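Local coordinates for ATP phosphoribosyltransferase regulatory subunit (Thermotoga maritima, PDB 1USY), which is probably required for the first step of histidine biosynthesis and may let histidine feedback-regulate ATP phosphoribosyltransferase activity, at residues S245-T257 with E261-K273. Numbering follows the deposited sequence.
Sequences SSSRLVAAGGEYT and EKGVGGSIFLEGK
The ring of Tyr256 lies across the backbone of Gly263, its hydrogen-bonded partner in the antiparallel hairpin of strands 248-257 and 262-269. Gly263 CA makes a CH-pi contact 3.9 Å from the ring centroid. With CG set between the backbone N and the carbonyl carbon (chi1 52°), the ring folds over the facing strand and carries OH to Glu96 OE1, to which it is hydrogen-bonded. Replacing Tyr256 by alanine removes the ring, which would probably uncover the Gly263 backbone and leave Glu96 without this hydroxyl partner. The CA atoms of paired residues come nearest at Gly253 and Gly266, 3.7 Å apart in a non-hydrogen-bonded pair, where the backbones face each other with no side chain between them. In the next pair Gly254 N is hydrogen-bonded to Gly265 O. Toward the other end, where Phe269 N bonds Val250 O, the side chains are more open to solvent: exposed Leu249 touches the partly exposed Phe269 ring through CD2 and CE2, 3.9 Å apart, and Ala252 CB lies 4.3 Å from Phe269 CZ. The hairpin forms the middle of the mixed sheet of this class II synthetase-like domain, between strands 86-98 and 237-243, while helix 103-120 packs on the face bearing Ala251, Val264 and Ile268.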
ATOM      1  N   SER B 245      -1.054 -17.704  38.916  1.00 30.80           N
ATOM      2  CA  SER B 245      -2.015 -16.645  39.304  1.00 33.11           C
ATOM      3  C   SER B 245      -2.849 -16.070  38.146  1.00 31.99           C
ATOM      4  O   SER B 245      -4.067 -16.211  38.115  1.00 32.93           O
ATOM      5  CB  SER B 245      -1.281 -15.507  40.003  1.00 27.03           C
ATOM      6  OG  SER B 245      -2.138 -14.778  40.824  1.00 31.20           O
ATOM      7  N   SER B 246      -2.185 -15.390  37.226  1.00 30.08           N
ATOM      8  CA  SER B 246      -2.787 -14.962  35.970  1.00 33.81           C
ATOM      9  C   SER B 246      -3.223 -16.137  35.084  1.00 32.29           C
ATOM     10  O   SER B 246      -3.848 -15.914  34.063  1.00 34.87           O
ATOM     11  CB  SER B 246      -1.743 -14.202  35.161  1.00 31.17           C
ATOM     12  OG  SER B 246      -1.598 -12.900  35.645  1.00 46.13           O
ATOM     13  N   SER B 247      -2.855 -17.365  35.440  1.00 29.18           N
ATOM     14  CA  SER B 247      -2.911 -18.492  34.501  1.00 28.06           C
ATOM     15  C   SER B 247      -2.512 -18.070  33.092  1.00 25.48           C
ATOM     16  O   SER B 247      -3.334 -18.114  32.169  1.00 22.65           O
ATOM     17  CB  SER B 247      -4.300 -19.166  34.502  1.00 33.51           C
ATOM     18  OG  SER B 247      -4.307 -20.403  33.780  1.00 28.10           O
ATOM     19  N   ARG B 248      -1.258 -17.628  32.941  1.00 27.42           N
ATOM     20  CA  ARG B 248      -0.674 -17.334  31.632  1.00 29.97           C
ATOM     21  C   ARG B 248       0.809 -17.672  31.519  1.00 30.13           C
ATOM     22  O   ARG B 248       1.500 -17.754  32.536  1.00 31.49           O
ATOM     23  CB  ARG B 248      -0.899 -15.888  31.170  1.00 36.69           C
ATOM     24  CG  ARG B 248      -1.668 -14.954  32.068  1.00 49.49           C
ATOM     25  CD  ARG B 248      -1.620 -13.490  31.606  1.00 62.08           C
ATOM     26  NE  ARG B 248      -2.079 -13.310  30.219  1.00 65.39           N
ATOM     27  CZ  ARG B 248      -2.842 -12.304  29.793  1.00 66.70           C
ATOM     28  NH1 ARG B 248      -3.252 -11.352  30.630  1.00 67.57           N
ATOM     29  NH2 ARG B 248      -3.199 -12.249  28.519  1.00 67.50           N
ATOM     30  N   LEU B 249       1.255 -17.880  30.264  1.00 24.97           N
ATOM     31  CA  LEU B 249       2.647 -18.019  29.877  1.00 25.99           C
ATOM     32  C   LEU B 249       3.242 -16.641  29.957  1.00 28.19           C
ATOM     33  O   LEU B 249       2.720 -15.704  29.369  1.00 32.15           O
ATOM     34  CB  LEU B 249       2.728 -18.473  28.427  1.00 28.13           C
ATOM     35  CG  LEU B 249       3.931 -19.231  27.842  1.00 34.08           C
ATOM     36  CD1 LEU B 249       3.721 -19.472  26.335  1.00 40.32           C
ATOM     37  CD2 LEU B 249       5.232 -18.527  28.023  1.00 39.13           C
ATOM     38  N   VAL B 250       4.368 -16.520  30.633  1.00 29.25           N
ATOM     39  CA  VAL B 250       4.838 -15.216  31.093  1.00 28.70           C
ATOM     40  C   VAL B 250       6.257 -14.896  30.578  1.00 24.27           C
ATOM     41  O   VAL B 250       6.663 -13.753  30.546  1.00 20.77           O
ATOM     42  CB  VAL B 250       4.684 -15.208  32.626  1.00 28.75           C
ATOM     43  CG1 VAL B 250       5.864 -14.633  33.340  1.00 31.53           C
ATOM     44  CG2 VAL B 250       3.376 -14.536  32.988  1.00 24.96           C
ATOM     45  N   ALA B 251       6.971 -15.912  30.117  1.00 18.11           N
ATOM     46  CA  ALA B 251       8.353 -15.761  29.706  1.00 19.26           C
ATOM     47  C   ALA B 251       8.724 -16.970  28.854  1.00 16.36           C
ATOM     48  O   ALA B 251       8.097 -18.008  28.970  1.00 23.30           O
ATOM     49  CB  ALA B 251       9.239 -15.664  30.948  1.00 13.70           C
ATOM     50  N   ALA B 252       9.697 -16.825  27.963  1.00 21.81           N
ATOM     51  CA  ALA B 252      10.160 -17.915  27.080  1.00 20.00           C
ATOM     52  C   ALA B 252      11.479 -17.478  26.522  1.00 25.43           C
ATOM     53  O   ALA B 252      11.647 -16.277  26.244  1.00 27.75           O
ATOM     54  CB  ALA B 252       9.201 -18.195  25.936  1.00 24.81           C
ATOM     55  N   GLY B 253      12.394 -18.445  26.380  1.00 19.23           N
ATOM     56  CA  GLY B 253      13.715 -18.222  25.858  1.00 22.69           C
ATOM     57  C   GLY B 253      14.413 -19.501  25.466  1.00 22.15           C
ATOM     58  O   GLY B 253      13.758 -20.518  25.329  1.00 21.78           O
ATOM     59  N   GLY B 254      15.725 -19.443  25.231  1.00 16.59           N
ATOM     60  CA  GLY B 254      16.465 -20.644  24.893  1.00 12.36           C
ATOM     61  C   GLY B 254      17.753 -20.479  24.137  1.00 16.15           C
ATOM     62  O   GLY B 254      18.096 -19.406  23.688  1.00 16.13           O
ATOM     63  N   GLU B 255      18.486 -21.577  24.011  1.00 21.12           N
ATOM     64  CA  GLU B 255      19.682 -21.631  23.187  1.00 15.76           C
ATOM     65  C   GLU B 255      19.318 -21.825  21.708  1.00 20.99           C
ATOM     66  O   GLU B 255      18.346 -22.518  21.374  1.00 18.21           O
ATOM     67  CB  GLU B 255      20.574 -22.760  23.668  1.00 17.54           C
ATOM     68  CG  GLU B 255      21.161 -22.501  25.050  1.00 24.05           C
ATOM     69  CD  GLU B 255      21.963 -23.679  25.622  1.00 25.04           C
ATOM     70  OE1 GLU B 255      22.794 -23.445  26.518  1.00 25.12           O
ATOM     71  OE2 GLU B 255      21.751 -24.839  25.212  1.00 21.80           O
ATOM     72  N   TYR B 256      20.114 -21.210  20.830  1.00 21.38           N
ATOM     73  CA  TYR B 256      19.894 -21.260  19.385  1.00 22.53           C
ATOM     74  C   TYR B 256      21.202 -21.160  18.643  1.00 24.57           C
ATOM     75  O   TYR B 256      22.205 -20.677  19.178  1.00 25.96           O
ATOM     76  CB  TYR B 256      18.975 -20.129  18.925  1.00 18.60           C
ATOM     77  CG  TYR B 256      19.422 -18.752  19.382  1.00 22.94           C
ATOM     78  CD1 TYR B 256      20.247 -17.967  18.573  1.00 21.38           C
ATOM     79  CD2 TYR B 256      19.025 -18.236  20.629  1.00 18.49           C
ATOM     80  CE1 TYR B 256      20.667 -16.698  18.986  1.00 24.42           C
ATOM     81  CE2 TYR B 256      19.453 -16.969  21.053  1.00 24.85           C
ATOM     82  CZ  TYR B 256      20.274 -16.208  20.213  1.00 24.90           C
ATOM     83  OH  TYR B 256      20.694 -14.959  20.573  1.00 24.69           O
ATOM     84  N   THR B 257      21.167 -21.605  17.391  1.00 29.89           N
ATOM     85  CA  THR B 257      22.291 -21.501  16.464  1.00 32.92           C
ATOM     86  C   THR B 257      21.898 -20.721  15.203  1.00 35.68           C
ATOM     87  O   THR B 257      20.881 -21.030  14.569  1.00 36.63           O
ATOM     88  CB  THR B 257      22.762 -22.912  16.089  1.00 31.15           C
ATOM     89  OG1 THR B 257      23.260 -23.549  17.263  1.00 37.58           O
ATOM     90  CG2 THR B 257      23.979 -22.864  15.200  1.00 34.12           C
ATOM     91  N   GLU B 261      26.927 -20.140  14.780  1.00 46.64           N
ATOM     92  CA  GLU B 261      26.846 -19.108  15.793  1.00 47.45           C
ATOM     93  C   GLU B 261      25.855 -19.464  16.906  1.00 42.75           C
ATOM     94  O   GLU B 261      24.626 -19.431  16.714  1.00 38.77           O
ATOM     95  CB  GLU B 261      26.396 -17.810  15.138  1.00 51.42           C
ATOM     96  CG  GLU B 261      27.496 -17.113  14.372  1.00 62.00           C
ATOM     97  CD  GLU B 261      27.848 -15.785  15.007  1.00 67.05           C
ATOM     98  OE1 GLU B 261      26.958 -14.897  15.048  1.00 71.14           O
ATOM     99  OE2 GLU B 261      29.001 -15.636  15.479  1.00 67.36           O
ATOM    100  N   LYS B 262      26.402 -19.758  18.077  1.00 36.87           N
ATOM    101  CA  LYS B 262      25.591 -20.047  19.252  1.00 33.30           C
ATOM    102  C   LYS B 262      25.219 -18.792  20.052  1.00 28.33           C
ATOM    103  O   LYS B 262      26.093 -18.036  20.455  1.00 21.96           O
ATOM    104  CB  LYS B 262      26.341 -21.033  20.154  1.00 32.74           C
ATOM    105  CG  LYS B 262      26.374 -22.455  19.634  1.00 33.97           C
ATOM    106  CD  LYS B 262      27.806 -22.928  19.492  1.00 41.54           C
ATOM    107  CE  LYS B 262      28.011 -24.330  20.007  1.00 42.97           C
ATOM    108  NZ  LYS B 262      29.129 -24.926  19.221  1.00 43.86           N
ATOM    109  N   GLY B 263      23.927 -18.605  20.309  1.00 26.36           N
ATOM    110  CA  GLY B 263      23.460 -17.588  21.243  1.00 27.83           C
ATOM    111  C   GLY B 263      22.353 -18.085  22.153  1.00 24.97           C
ATOM    112  O   GLY B 263      21.832 -19.158  21.926  1.00 23.59           O
ATOM    113  N   VAL B 264      22.021 -17.313  23.190  1.00 27.80           N
ATOM    114  CA  VAL B 264      20.884 -17.579  24.074  1.00 25.73           C
ATOM    115  C   VAL B 264      20.139 -16.283  24.245  1.00 24.48           C
ATOM    116  O   VAL B 264      20.736 -15.196  24.193  1.00 20.63           O
ATOM    117  CB  VAL B 264      21.275 -17.867  25.536  1.00 27.96           C
ATOM    118  CG1 VAL B 264      20.384 -18.958  26.171  1.00 33.19           C
ATOM    119  CG2 VAL B 264      22.743 -18.047  25.731  1.00 28.18           C
ATOM    120  N   GLY B 265      18.862 -16.407  24.561  1.00 21.07           N
ATOM    121  CA  GLY B 265      18.027 -15.256  24.767  1.00 24.24           C
ATOM    122  C   GLY B 265      16.815 -15.669  25.528  1.00 24.09           C
ATOM    123  O   GLY B 265      16.540 -16.854  25.660  1.00 30.20           O
ATOM    124  N   GLY B 266      16.094 -14.675  26.016  1.00 25.44           N
ATOM    125  CA  GLY B 266      14.939 -14.877  26.847  1.00 24.39           C
ATOM    126  C   GLY B 266      14.152 -13.602  26.767  1.00 27.13           C
ATOM    127  O   GLY B 266      14.716 -12.540  26.577  1.00 25.41           O
ATOM    128  N   SER B 267      12.847 -13.743  26.954  1.00 30.74           N
ATOM    129  CA  SER B 267      11.863 -12.700  26.807  1.00 30.30           C
ATOM    130  C   SER B 267      10.913 -12.813  27.969  1.00 31.44           C
ATOM    131  O   SER B 267      10.564 -13.924  28.395  1.00 32.60           O
ATOM    132  CB  SER B 267      11.041 -12.969  25.541  1.00 32.18           C
ATOM    133  OG  SER B 267      11.408 -12.096  24.494  1.00 37.55           O
ATOM    134  N   ILE B 268      10.438 -11.673  28.447  1.00 26.55           N
ATOM    135  CA  ILE B 268       9.288 -11.664  29.302  1.00 17.94           C
ATOM    136  C   ILE B 268       8.150 -10.876  28.678  1.00 23.90           C
ATOM    137  O   ILE B 268       8.372  -9.803  28.082  1.00 22.44           O
ATOM    138  CB  ILE B 268       9.622 -11.054  30.630  1.00 22.64           C
ATOM    139  CG1 ILE B 268      10.537 -11.953  31.428  1.00 19.60           C
ATOM    140  CG2 ILE B 268       8.327 -10.751  31.416  1.00 23.89           C
ATOM    141  CD1 ILE B 268      11.273 -11.207  32.460  1.00 19.89           C
ATOM    142  N   PHE B 269       6.932 -11.394  28.863  1.00 22.51           N
ATOM    143  CA  PHE B 269       5.700 -10.716  28.453  1.00 27.00           C
ATOM    144  C   PHE B 269       4.954  -9.967  29.578  1.00 30.17           C
ATOM    145  O   PHE B 269       4.363 -10.595  30.461  1.00 34.37           O
ATOM    146  CB  PHE B 269       4.784 -11.723  27.759  1.00 24.06           C
ATOM    147  CG  PHE B 269       5.522 -12.740  26.903  1.00 26.91           C
ATOM    148  CD1 PHE B 269       6.156 -12.357  25.717  1.00 23.12           C
ATOM    149  CD2 PHE B 269       5.574 -14.098  27.288  1.00 30.88           C
ATOM    150  CE1 PHE B 269       6.849 -13.299  24.898  1.00 22.24           C
ATOM    151  CE2 PHE B 269       6.251 -15.065  26.500  1.00 24.05           C
ATOM    152  CZ  PHE B 269       6.907 -14.645  25.284  1.00 31.32           C
ATOM    153  N   LEU B 270       5.009  -8.635  29.597  1.00 29.37           N
ATOM    154  CA  LEU B 270       4.084  -7.910  30.459  1.00 35.38           C
ATOM    155  C   LEU B 270       2.866  -7.690  29.584  1.00 40.64           C
ATOM    156  O   LEU B 270       1.738  -7.720  30.038  1.00 42.43           O
ATOM    157  CB  LEU B 270       4.645  -6.548  30.865  1.00 37.54           C
ATOM    158  CG  LEU B 270       6.039  -6.271  31.407  1.00 30.72           C
ATOM    159  CD1 LEU B 270       6.032  -4.799  31.672  1.00 30.59           C
ATOM    160  CD2 LEU B 270       6.389  -7.055  32.707  1.00 27.35           C
ATOM    161  N   GLU B 271       3.157  -7.409  28.311  1.00 50.20           N
ATOM    162  CA  GLU B 271       2.246  -7.509  27.161  1.00 54.34           C
ATOM    163  C   GLU B 271       1.009  -6.621  27.178  1.00 53.46           C
ATOM    164  O   GLU B 271       0.897  -5.717  28.021  1.00 55.77           O
ATOM    165  CB  GLU B 271       1.876  -8.979  26.901  1.00 57.04           C
ATOM    166  CG  GLU B 271       3.008  -9.758  26.278  1.00 64.92           C
ATOM    167  CD  GLU B 271       2.543 -10.771  25.253  1.00 76.67           C
ATOM    168  OE1 GLU B 271       3.279 -10.992  24.249  1.00 82.62           O
ATOM    169  OE2 GLU B 271       1.452 -11.354  25.450  1.00 81.54           O
ATOM    170  N   GLY B 272       0.102  -6.880  26.229  1.00 49.33           N
ATOM    171  CA  GLY B 272      -1.153  -6.163  26.140  1.00 50.84           C
ATOM    172  C   GLY B 272      -1.282  -5.487  24.805  1.00 49.28           C
ATOM    173  O   GLY B 272      -0.818  -6.020  23.812  1.00 50.14           O
ATOM    174  N   LYS B 273      -1.966  -4.347  24.791  1.00 53.23           N
ATOM    175  CA  LYS B 273      -2.007  -3.380  23.667  1.00 52.77           C
ATOM    176  C   LYS B 273      -2.477  -3.841  22.262  1.00 52.75           C
ATOM    177  O   LYS B 273      -2.108  -4.905  21.775  1.00 52.92           O
ATOM    178  CB  LYS B 273      -0.699  -2.576  23.612  1.00 50.24           C
ATOM    179  CG  LYS B 273      -0.246  -2.034  25.005  1.00 53.43           C
ATOM    180  CD  LYS B 273      -1.011  -0.782  25.446  1.00 49.90           C
ATOM    181  CE  LYS B 273      -1.789  -1.015  26.736  1.00 53.90           C
ATOM    182  NZ  LYS B 273      -3.267  -0.843  26.547  1.00 53.40           N
TER